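Side-chain contacts in leucine aminopeptidase 1, chloroplastic (Solanum lycopersicum, PDB 5D8N), which removes N-terminal amino acids, preferably leucine, from peptides as a magnesium-dependent homohexamer, and takes part in wound signalling and insect defence: residues K377-N382 with K488-E493; E387-L392 with T412-I417; D394-A399 with I407-T412; T482-L487 with W497-V502. The protein carries 1 engineered substitution. All coordinates share one frame; numbering follows the deposited sequence.

Contact 1: K377-N382 with K488-E493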
# COMPACT_ATOMS: atom_id res chain seq x y z
N LYS A 377 32.47 9.88 15.15
CA LYS A 377 31.21 10.50 14.73
C LYS A 377 30.05 9.61 15.09
O LYS A 377 30.15 8.38 15.01
CB LYS A 377 31.18 10.80 13.22
CG LYS A 377 32.24 11.81 12.83
CD LYS A 377 32.15 12.20 11.37
CE LYS A 377 33.29 13.15 11.03
NZ LYS A 377 33.25 13.53 9.61
N THR A 378 28.93 10.22 15.49
CA THR A 378 27.76 9.48 15.91
C THR A 378 26.68 9.46 14.84
O THR A 378 26.50 10.46 14.11
CB THR A 378 27.14 10.08 17.18
OG1 THR A 378 26.90 11.48 17.00
CG2 THR A 378 28.08 9.91 18.33
N ILE A 379 26.01 8.32 14.72
CA ILE A 379 25.01 8.10 13.67
C ILE A 379 23.73 7.61 14.26
O ILE A 379 23.71 6.62 14.99
CB ILE A 379 25.49 7.04 12.66
CG1 ILE A 379 26.85 7.44 12.08
CG2 ILE A 379 24.49 6.83 11.54
CD1 ILE A 379 27.69 6.24 11.73
N GLU A 380 22.67 8.39 14.05
CA GLU A 380 21.34 7.95 14.43
C GLU A 380 20.75 7.08 13.34
O GLU A 380 20.63 7.47 12.19
CB GLU A 380 20.41 9.14 14.67
CG GLU A 380 18.98 8.71 15.00
CD GLU A 380 18.04 9.89 15.22
OE1 GLU A 380 18.30 11.02 14.70
OE2 GLU A 380 17.10 9.65 16.01
N VAL A 381 20.43 5.84 13.70
CA VAL A 381 20.06 4.88 12.69
C VAL A 381 18.56 4.98 12.49
O VAL A 381 17.80 4.27 13.12
CB VAL A 381 20.52 3.45 13.07
CG1 VAL A 381 20.09 2.46 12.01
CG2 VAL A 381 22.03 3.42 13.21
N ASN A 382 18.12 5.87 11.61
CA ASN A 382 16.69 6.06 11.39
C ASN A 382 16.10 4.99 10.48
O ASN A 382 14.87 4.86 10.42
CB ASN A 382 16.38 7.44 10.82
CG ASN A 382 17.00 7.65 9.45
OD1 ASN A 382 18.18 7.40 9.26
ND2 ASN A 382 16.26 8.29 8.56
N LYS A 488 31.33 9.90 2.75
CA LYS A 488 32.36 10.92 2.76
C LYS A 488 32.73 11.38 4.17
O LYS A 488 33.84 11.85 4.39
CB LYS A 488 31.87 12.13 1.97
CG LYS A 488 32.89 13.25 1.78
CD LYS A 488 32.34 14.30 0.83
CE LYS A 488 33.23 15.52 0.66
NZ LYS A 488 32.86 16.51 1.71
N GLN A 489 31.81 11.28 5.12
CA GLN A 489 32.05 11.70 6.49
C GLN A 489 33.12 10.83 7.13
O GLN A 489 33.57 11.11 8.24
CB GLN A 489 30.76 11.60 7.32
CG GLN A 489 29.69 12.63 6.96
CD GLN A 489 30.02 14.01 7.48
OE1 GLN A 489 30.51 14.17 8.60
NE2 GLN A 489 29.87 14.99 6.62
N PHE A 490 33.44 9.71 6.51
CA PHE A 490 34.33 8.74 7.12
C PHE A 490 35.63 8.56 6.35
O PHE A 490 36.38 7.60 6.56
CB PHE A 490 33.58 7.43 7.29
CG PHE A 490 32.31 7.59 8.07
CD1 PHE A 490 32.35 7.74 9.45
CD2 PHE A 490 31.11 7.77 7.42
CE1 PHE A 490 31.21 8.07 10.15
CE2 PHE A 490 29.95 8.01 8.13
CZ PHE A 490 30.00 8.21 9.49
N VAL A 491 35.87 9.50 5.44
CA VAL A 491 37.04 9.47 4.60
C VAL A 491 37.87 10.72 4.89
O VAL A 491 37.42 11.86 4.80
CB VAL A 491 36.67 9.45 3.10
CG1 VAL A 491 37.90 9.54 2.23
CG2 VAL A 491 35.89 8.18 2.76
N ASP A 492 39.13 10.47 5.16
CA ASP A 492 40.12 11.53 5.35
C ASP A 492 40.19 12.36 4.08
O ASP A 492 40.42 11.84 2.98
CB ASP A 492 41.45 10.82 5.57
CG ASP A 492 42.51 11.71 6.13
OD1 ASP A 492 42.57 12.90 5.76
OD2 ASP A 492 43.29 11.14 6.91
N GLU A 493 40.11 13.66 4.25
CA GLU A 493 40.07 14.58 3.12
C GLU A 493 41.32 14.56 2.25
O GLU A 493 41.27 14.85 1.06
CB GLU A 493 39.82 15.99 3.67
CG GLU A 493 39.73 17.10 2.63
CD GLU A 493 38.71 18.17 3.02
OE1 GLU A 493 38.85 18.75 4.11
OE2 GLU A 493 37.77 18.44 2.23
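A lysine held by both oxygens of one glutamine, beside a small apolar patch, joins the residues at and just before strand 378-380 to the turn that follows helix 479-488. The Lys377 chain is extended beyond CG and reaches across the gap at full length, crossing the Gln489 side chain at about a right angle. Its NZ donates to Gln489 O at 2.8 Å, in the carbonyl plane and on a lone pair, with a C=O...N angle of 127°. A second bond runs from Lys377 NZ to Gln489 OE1 at 3.0 Å, but this donor stands above the amide plane, 46° out of it. The bend of Gln489 at chi2 (-75°) folds OE1 back toward its own carbonyl, and the two oxygens can grip one ammonium. Methionine in place of Lys377 would lose both bonds and probably leave the Gln489 amide free to turn.

Deeper in, Ile379 CD1 meets Phe490 CZ at 3.8 Å, the two side chains coming from opposite directions, and Lys377 CB approaches Phe490 CE1 at 4.1 Å. Gln489 CB lies over one face of the Phe490 ring, 3.7 Å above it and toward its rim. Aromatic and branched residues suit this buried end, whereas the long lysine can keep its charge near the surface. Phe490 also packs on Ala393 and Ile397 of helix 388-401. Gln489 is presented to the lysine by a type I beta turn from Lys488 to Val491, closed by Val491 N to Lys488 O, which lies beside strand 378-380 of the small three-stranded sheet in the M17 catalytic domain.

Contact 2: E387-L392 with T412-I417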
# COMPACT_ATOMS: atom_id res chain seq x y z
N GLU A 387 21.84 -0.37 6.60
CA GLU A 387 22.88 -0.66 7.57
C GLU A 387 24.23 -0.92 6.92
O GLU A 387 25.28 -0.81 7.54
CB GLU A 387 22.46 -1.81 8.48
CG GLU A 387 21.32 -1.43 9.41
CD GLU A 387 20.97 -2.46 10.48
OE1 GLU A 387 21.65 -3.50 10.61
OE2 GLU A 387 19.99 -2.21 11.21
N GLY A 388 24.20 -1.25 5.64
CA GLY A 388 25.44 -1.52 4.92
C GLY A 388 26.44 -0.36 5.00
O GLY A 388 27.63 -0.58 5.21
N ARG A 389 25.94 0.87 4.87
CA ARG A 389 26.79 2.03 4.90
C ARG A 389 27.44 2.21 6.25
O ARG A 389 28.53 2.76 6.30
CB ARG A 389 26.03 3.30 4.52
CG ARG A 389 24.86 3.61 5.44
CD ARG A 389 24.00 4.72 4.84
NE ARG A 389 23.28 4.23 3.67
CZ ARG A 389 22.51 4.99 2.89
NH1 ARG A 389 22.41 6.29 3.08
NH2 ARG A 389 21.95 4.45 1.84
N LEU A 390 26.84 1.69 7.31
CA LEU A 390 27.47 1.76 8.62
C LEU A 390 28.75 0.93 8.64
O LEU A 390 29.74 1.31 9.26
CB LEU A 390 26.55 1.30 9.76
CG LEU A 390 25.58 2.29 10.41
CD1 LEU A 390 24.80 3.06 9.36
CD2 LEU A 390 24.61 1.56 11.33
N THR A 391 28.68 -0.27 8.07
CA THR A 391 29.86 -1.12 8.04
C THR A 391 30.94 -0.47 7.19
O THR A 391 32.14 -0.55 7.50
CB THR A 391 29.55 -2.54 7.53
OG1 THR A 391 29.20 -2.53 6.14
CG2 THR A 391 28.43 -3.14 8.34
N LEU A 392 30.52 0.16 6.10
CA LEU A 392 31.49 0.85 5.25
C LEU A 392 32.16 2.03 5.94
O LEU A 392 33.31 2.34 5.65
CB LEU A 392 30.84 1.34 3.97
CG LEU A 392 30.52 0.25 2.94
CD1 LEU A 392 29.62 0.84 1.87
CD2 LEU A 392 31.80 -0.28 2.32
N THR A 412 26.63 -2.31 -3.07
CA THR A 412 25.23 -2.31 -3.45
C THR A 412 24.49 -1.46 -2.43
O THR A 412 23.98 -1.97 -1.43
CB THR A 412 24.68 -3.74 -3.46
OG1 THR A 412 25.00 -4.41 -2.23
CG2 THR A 412 25.32 -4.53 -4.54
N LEU A 413 24.56 -0.15 -2.60
CA LEU A 413 24.14 0.75 -1.55
C LEU A 413 22.67 1.16 -1.58
O LEU A 413 22.05 1.22 -0.54
CB LEU A 413 25.00 2.00 -1.52
CG LEU A 413 25.13 2.55 -0.10
CD1 LEU A 413 26.13 1.70 0.68
CD2 LEU A 413 25.58 4.00 -0.12
N THR A 414 22.12 1.48 -2.74
CA THR A 414 20.76 2.03 -2.81
C THR A 414 19.95 1.42 -3.94
O THR A 414 20.49 1.05 -4.99
CB THR A 414 20.82 3.57 -3.02
OG1 THR A 414 21.40 3.88 -4.29
CG2 THR A 414 21.63 4.23 -1.92
N GLY A 415 18.62 1.37 -3.78
CA GLY A 415 17.71 1.16 -4.91
C GLY A 415 17.68 2.41 -5.79
O GLY A 415 17.36 2.36 -6.98
N ALA A 416 17.95 3.56 -5.19
CA ALA A 416 17.80 4.82 -5.90
C ALA A 416 18.71 4.84 -7.13
O ALA A 416 18.36 5.42 -8.17
CB ALA A 416 18.15 5.97 -4.99
N ILE A 417 19.91 4.29 -7.01
CA ILE A 417 20.83 4.33 -8.16
C ILE A 417 20.32 3.51 -9.34
O ILE A 417 20.54 3.88 -10.47
CB ILE A 417 22.27 3.88 -7.80
CG1 ILE A 417 23.24 4.34 -8.87
CG2 ILE A 417 22.34 2.37 -7.65
CD1 ILE A 417 23.37 5.84 -8.96
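Arg389 turns toward Leu413 and Thr414 by two bends: CG sits between the backbone N and the carbonyl carbon (chi1 60°), and the chain bends again at chi3 (70°). The guanidinium is thereby carried away from its own helix and over the loop that leads to helix 416-421. Leu413 answers with both branches. Its CD2 lies over one face of the guanidinium, 4.1 Å from Arg389 NH2, while CD1 drops beside the helix to meet Leu392 CD1 at 3.8 Å and Arg389 CB at 4.2 Å. A forked, flexible side chain suits this place, since one residue serves a flat polar group and an apolar neighbour together. Cutting Leu413 back to an alanine would probably leave that guanidinium face and the Leu392 methyl without their neighbour, with less to hold the Arg389 guanidinium in place.

Thr414 adds its methyl: CG2 is 3.8 Å from Arg389 NH2, the two side chains crossing at about a right angle. Its hydroxyl looks elsewhere, accepting a capping bond from Ile417 N (3.1 Å, N-H...O angle 149°) and hydrogen-bonding to Asp501 OD2. On the helix, Gly388 O takes Thr391 OG1 on an in-plane lone pair at 2.7 Å besides the backbone N of Leu392.

Arg389 is probably an active-site residue, and Glu387, two residues earlier, binds both magnesium ions. Around the contact, helix 479-488 packs on the beginning of helix 388-401, with Phe486 against Arg389 and Leu487 against Leu392, while the loop residue Leu413, between that helix and strand 496-501, rests on His499.

Contact 3: D394-A399 with I407-T412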
# COMPACT_ATOMS: atom_id res chain seq x y z
N ASP A 394 33.27 2.30 9.02
CA ASP A 394 34.43 1.77 9.71
C ASP A 394 35.49 1.16 8.78
O ASP A 394 36.70 1.28 9.03
CB ASP A 394 34.00 0.78 10.79
CG ASP A 394 33.45 1.50 12.04
OD1 ASP A 394 34.06 2.53 12.41
OD2 ASP A 394 32.47 0.99 12.66
N ALA A 395 35.06 0.54 7.69
CA ALA A 395 36.02 0.02 6.71
C ALA A 395 36.80 1.14 6.03
O ALA A 395 37.98 1.01 5.76
CB ALA A 395 35.32 -0.80 5.65
N LEU A 396 36.14 2.26 5.76
CA LEU A 396 36.79 3.37 5.12
C LEU A 396 37.79 4.05 6.05
O LEU A 396 38.86 4.48 5.63
CB LEU A 396 35.74 4.34 4.58
CG LEU A 396 34.97 3.90 3.35
CD1 LEU A 396 33.77 4.83 3.10
CD2 LEU A 396 35.81 3.90 2.08
N ILE A 397 37.42 4.19 7.32
CA ILE A 397 38.32 4.75 8.31
C ILE A 397 39.54 3.85 8.39
O ILE A 397 40.66 4.34 8.37
CB ILE A 397 37.64 4.84 9.69
CG1 ILE A 397 36.57 5.94 9.65
CG2 ILE A 397 38.64 5.17 10.78
CD1 ILE A 397 35.49 5.80 10.72
N TYR A 398 39.34 2.53 8.41
CA TYR A 398 40.45 1.59 8.46
C TYR A 398 41.34 1.73 7.25
O TYR A 398 42.57 1.77 7.34
CB TYR A 398 39.91 0.17 8.52
CG TYR A 398 40.97 -0.89 8.70
CD1 TYR A 398 41.58 -1.48 7.62
CD2 TYR A 398 41.38 -1.28 9.96
CE1 TYR A 398 42.57 -2.43 7.78
CE2 TYR A 398 42.32 -2.28 10.14
CZ TYR A 398 42.93 -2.83 9.04
OH TYR A 398 43.82 -3.86 9.22
N ALA A 399 40.73 1.85 6.07
CA ALA A 399 41.52 2.04 4.86
C ALA A 399 42.38 3.30 4.97
O ALA A 399 43.56 3.31 4.57
CB ALA A 399 40.61 2.11 3.63
N ILE A 407 41.39 5.50 -2.57
CA ILE A 407 40.43 4.45 -2.24
C ILE A 407 39.34 4.40 -3.30
O ILE A 407 38.71 5.41 -3.60
CB ILE A 407 39.76 4.74 -0.88
CG1 ILE A 407 40.82 4.87 0.22
CG2 ILE A 407 38.80 3.63 -0.52
CD1 ILE A 407 40.25 5.35 1.53
N ILE A 408 38.98 3.19 -3.69
CA ILE A 408 37.68 2.93 -4.30
C ILE A 408 36.88 1.98 -3.44
O ILE A 408 37.38 0.90 -3.11
CB ILE A 408 37.82 2.34 -5.72
CG1 ILE A 408 38.57 3.31 -6.64
CG2 ILE A 408 36.43 2.02 -6.30
CD1 ILE A 408 38.78 2.78 -8.04
N ASP A 409 35.62 2.33 -3.14
CA ASP A 409 34.71 1.38 -2.52
C ASP A 409 33.64 0.97 -3.51
O ASP A 409 33.25 1.76 -4.37
CB ASP A 409 34.10 1.87 -1.22
CG ASP A 409 32.93 2.82 -1.44
OD1 ASP A 409 31.81 2.32 -1.79
OD2 ASP A 409 33.12 4.03 -1.20
N LEU A 410 33.24 -0.29 -3.43
CA LEU A 410 32.11 -0.81 -4.19
C LEU A 410 31.09 -1.35 -3.22
O LEU A 410 31.40 -2.14 -2.33
CB LEU A 410 32.56 -1.94 -5.12
CG LEU A 410 33.28 -1.46 -6.40
CD1 LEU A 410 34.70 -1.12 -6.03
CD2 LEU A 410 33.27 -2.55 -7.46
N ALA A 411 29.85 -0.94 -3.44
CA ALA A 411 28.75 -1.32 -2.56
C ALA A 411 27.43 -1.29 -3.33
O ALA A 411 27.17 -0.39 -4.15
CB ALA A 411 28.68 -0.39 -1.38
N THR A 412 26.63 -2.31 -3.07
CA THR A 412 25.23 -2.31 -3.45
C THR A 412 24.49 -1.46 -2.43
O THR A 412 23.98 -1.97 -1.43
CB THR A 412 24.68 -3.74 -3.46
OG1 THR A 412 25.00 -4.41 -2.23
CG2 THR A 412 25.32 -4.53 -4.54
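The Asp409 carboxylate is the flat group of this contact, and it leaves apolar touching to the carbon behind it: CB meets Leu396 CD2 at 4.2 Å. Its two oxygens are engaged elsewhere, OD1 hydrogen-bonding to His499 ND1 and OD2 to Trp497 NE1 on the next strand. An aspartate can therefore stay buried here, since both oxygens have partners and its short stem lets the leucine pass alongside.

Ile407 carries the rest. With CG1 anti to the carbonyl carbon (chi1 -57°), its two branches part: CD1 reaches Ala399 CB at 3.9 Å and CG2 reaches Leu396 CD2 at 4.0 Å. Helix 394-399 runs nearly antiparallel to strand 407-411, at 160°, with the axes 10.2 Å apart. Helix 388-401 and strand 406-411 complete a crossover from strand 347-358, interrupted by the small sheet; both strands run parallel to strand 293-305, which lies between them in the central sheet of the catalytic domain.

Residue size follows the spacing. Ala399 lets the helix come close, its CA 7.6 Å from that of Ile407, and also touches Ala296 of strand 293-305 and Ile352 of strand 347-358. One turn back, the longer Leu396 spans the wider step to Asp409.

Contact 4: T482-L487 with W497-V502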
# COMPACT_ATOMS: atom_id res chain seq x y z
N THR A 482 22.97 11.24 -1.24
CA THR A 482 23.14 11.36 0.20
C THR A 482 23.81 10.11 0.80
O THR A 482 24.58 10.20 1.76
CB THR A 482 21.83 11.64 0.93
OG1 THR A 482 20.83 10.66 0.56
CG2 THR A 482 21.33 13.05 0.63
N GLY A 483 23.65 8.96 0.15
CA GLY A 483 24.44 7.79 0.51
C GLY A 483 25.92 8.06 0.35
O GLY A 483 26.72 7.77 1.25
N ALA A 484 26.28 8.66 -0.77
CA ALA A 484 27.68 9.03 -1.01
C ALA A 484 28.18 10.09 -0.03
O ALA A 484 29.29 10.00 0.50
CB ALA A 484 27.87 9.49 -2.44
N LEU A 485 27.33 11.07 0.26
CA LEU A 485 27.70 12.13 1.18
C LEU A 485 27.86 11.59 2.60
O LEU A 485 28.80 11.97 3.31
CB LEU A 485 26.65 13.23 1.19
CG LEU A 485 26.49 14.07 -0.08
CD1 LEU A 485 25.29 14.99 0.04
CD2 LEU A 485 27.72 14.90 -0.34
N PHE A 486 27.08 10.57 2.94
CA PHE A 486 27.24 9.88 4.20
C PHE A 486 28.63 9.25 4.32
O PHE A 486 29.34 9.46 5.31
CB PHE A 486 26.14 8.86 4.42
CG PHE A 486 26.31 8.03 5.64
CD1 PHE A 486 27.06 6.86 5.62
CD2 PHE A 486 25.65 8.37 6.81
CE1 PHE A 486 27.18 6.07 6.76
CE2 PHE A 486 25.78 7.60 7.95
CZ PHE A 486 26.63 6.52 7.96
N LEU A 487 29.01 8.50 3.30
CA LEU A 487 30.27 7.80 3.32
C LEU A 487 31.46 8.75 3.39
O LEU A 487 32.46 8.45 4.03
CB LEU A 487 30.41 6.89 2.11
CG LEU A 487 29.43 5.73 2.04
CD1 LEU A 487 29.59 5.00 0.71
CD2 LEU A 487 29.64 4.78 3.21
N TRP A 497 39.19 9.52 -3.05
CA TRP A 497 38.22 8.48 -2.76
C TRP A 497 37.06 8.56 -3.73
O TRP A 497 36.54 9.64 -4.03
CB TRP A 497 37.75 8.58 -1.32
CG TRP A 497 36.42 7.91 -1.06
CD1 TRP A 497 36.18 6.56 -1.01
CD2 TRP A 497 35.15 8.55 -1.00
NE1 TRP A 497 34.85 6.33 -0.81
CE2 TRP A 497 34.20 7.54 -0.77
CE3 TRP A 497 34.75 9.88 -0.89
CZ2 TRP A 497 32.85 7.81 -0.54
CZ3 TRP A 497 33.39 10.15 -0.71
CH2 TRP A 497 32.47 9.12 -0.52
N LEU A 498 36.72 7.40 -4.27
CA LEU A 498 35.53 7.23 -5.10
C LEU A 498 34.66 6.07 -4.63
O LEU A 498 35.15 4.98 -4.34
CB LEU A 498 35.93 7.01 -6.55
CG LEU A 498 34.82 6.86 -7.60
CD1 LEU A 498 35.35 7.40 -8.91
CD2 LEU A 498 34.40 5.42 -7.81
N HIS A 499 33.36 6.31 -4.69
CA HIS A 499 32.35 5.35 -4.25
C HIS A 499 31.58 4.88 -5.49
O HIS A 499 31.07 5.71 -6.26
CB HIS A 499 31.39 6.02 -3.26
CG HIS A 499 30.07 5.34 -3.14
ND1 HIS A 499 29.94 4.06 -2.65
CD2 HIS A 499 28.81 5.80 -3.31
CE1 HIS A 499 28.66 3.74 -2.58
NE2 HIS A 499 27.95 4.78 -2.97
N LEU A 500 31.50 3.57 -5.65
CA LEU A 500 30.79 2.99 -6.77
C LEU A 500 29.58 2.20 -6.29
O LEU A 500 29.71 1.19 -5.59
CB LEU A 500 31.76 2.13 -7.57
CG LEU A 500 31.38 1.85 -9.03
CD1 LEU A 500 31.35 3.12 -9.86
CD2 LEU A 500 32.32 0.83 -9.65
N ASP A 501 28.39 2.74 -6.58
CA ASP A 501 27.12 2.11 -6.20
C ASP A 501 26.73 1.14 -7.32
O ASP A 501 26.22 1.52 -8.39
CB ASP A 501 26.04 3.19 -5.98
CG ASP A 501 24.81 2.68 -5.21
OD1 ASP A 501 24.63 1.45 -5.08
OD2 ASP A 501 24.01 3.52 -4.70
N VAL A 502 26.92 -0.14 -7.03
CA VAL A 502 26.82 -1.22 -8.01
C VAL A 502 25.59 -2.11 -7.77
O VAL A 502 25.54 -3.25 -8.23
CB VAL A 502 28.07 -2.13 -7.97
CG1 VAL A 502 29.32 -1.34 -8.33
CG2 VAL A 502 28.28 -2.79 -6.62
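Leu487, Trp497 and His499 make up most of this interface between helix 479-488 and strand 496-501. Leu487 works with two parts of its side chain. Its CD1 stands over the face of the His499 imidazole, 3.7 Å from the ring centroid and 19° off the normal, a CH-pi contact; the other face has Asp501 N above its rim. Nearer the helix, Leu487 CB packs on Trp497 CZ2 at 3.7 Å.

Both aromatic residues have CG anti to the backbone N (chi1 159° in each), and from alternate positions on the strand they reach the same helix face. Trp497 brings its six-membered end to the helix, CH2 lying 3.5 Å from Ala484 O, which sits in the indole plane at the ring edge. Ala484 CB touches His499 CD2 at 3.9 Å. The small alanine suits the closest approach of the backbones, where its CA comes 6.8 Å from that of His499; the axes run at 142°, 9.6 Å apart.

The helix thus offers mainly carbon to the rings, with one methyl over the imidazole face, while the nitrogens His499 ND1 and Trp497 NE1 both turn to Asp409. That shared carboxylate probably favours a proton on ND1 and fixes the rotation of both rings against the helix.

Overall arrangement
All four contacts lie in the catalytic domain, on one side of the chain's centre, their own centres 8 to 13 Å apart. Helix 388-401 supplies segments to contacts 2 and 3, and helix 479-488 with the turn after it serves contacts 4 and 1. Strands 406-411 and 496-501, neighbours in the central sheet, carry contacts 3 and 4. Along the chain, contact 3 falls within the span of contact 2, and both within that of contact 1; contact 4 opens after contacts 2 and 3 have closed, its segments alternating with those of contact 1. Two helices are thus packed on one sheet and against each other, with contact 1 tying in the small sheet. The magnesium ligand Glu387 and the probable active-site Arg389 stand around the beginning of helix 388-401.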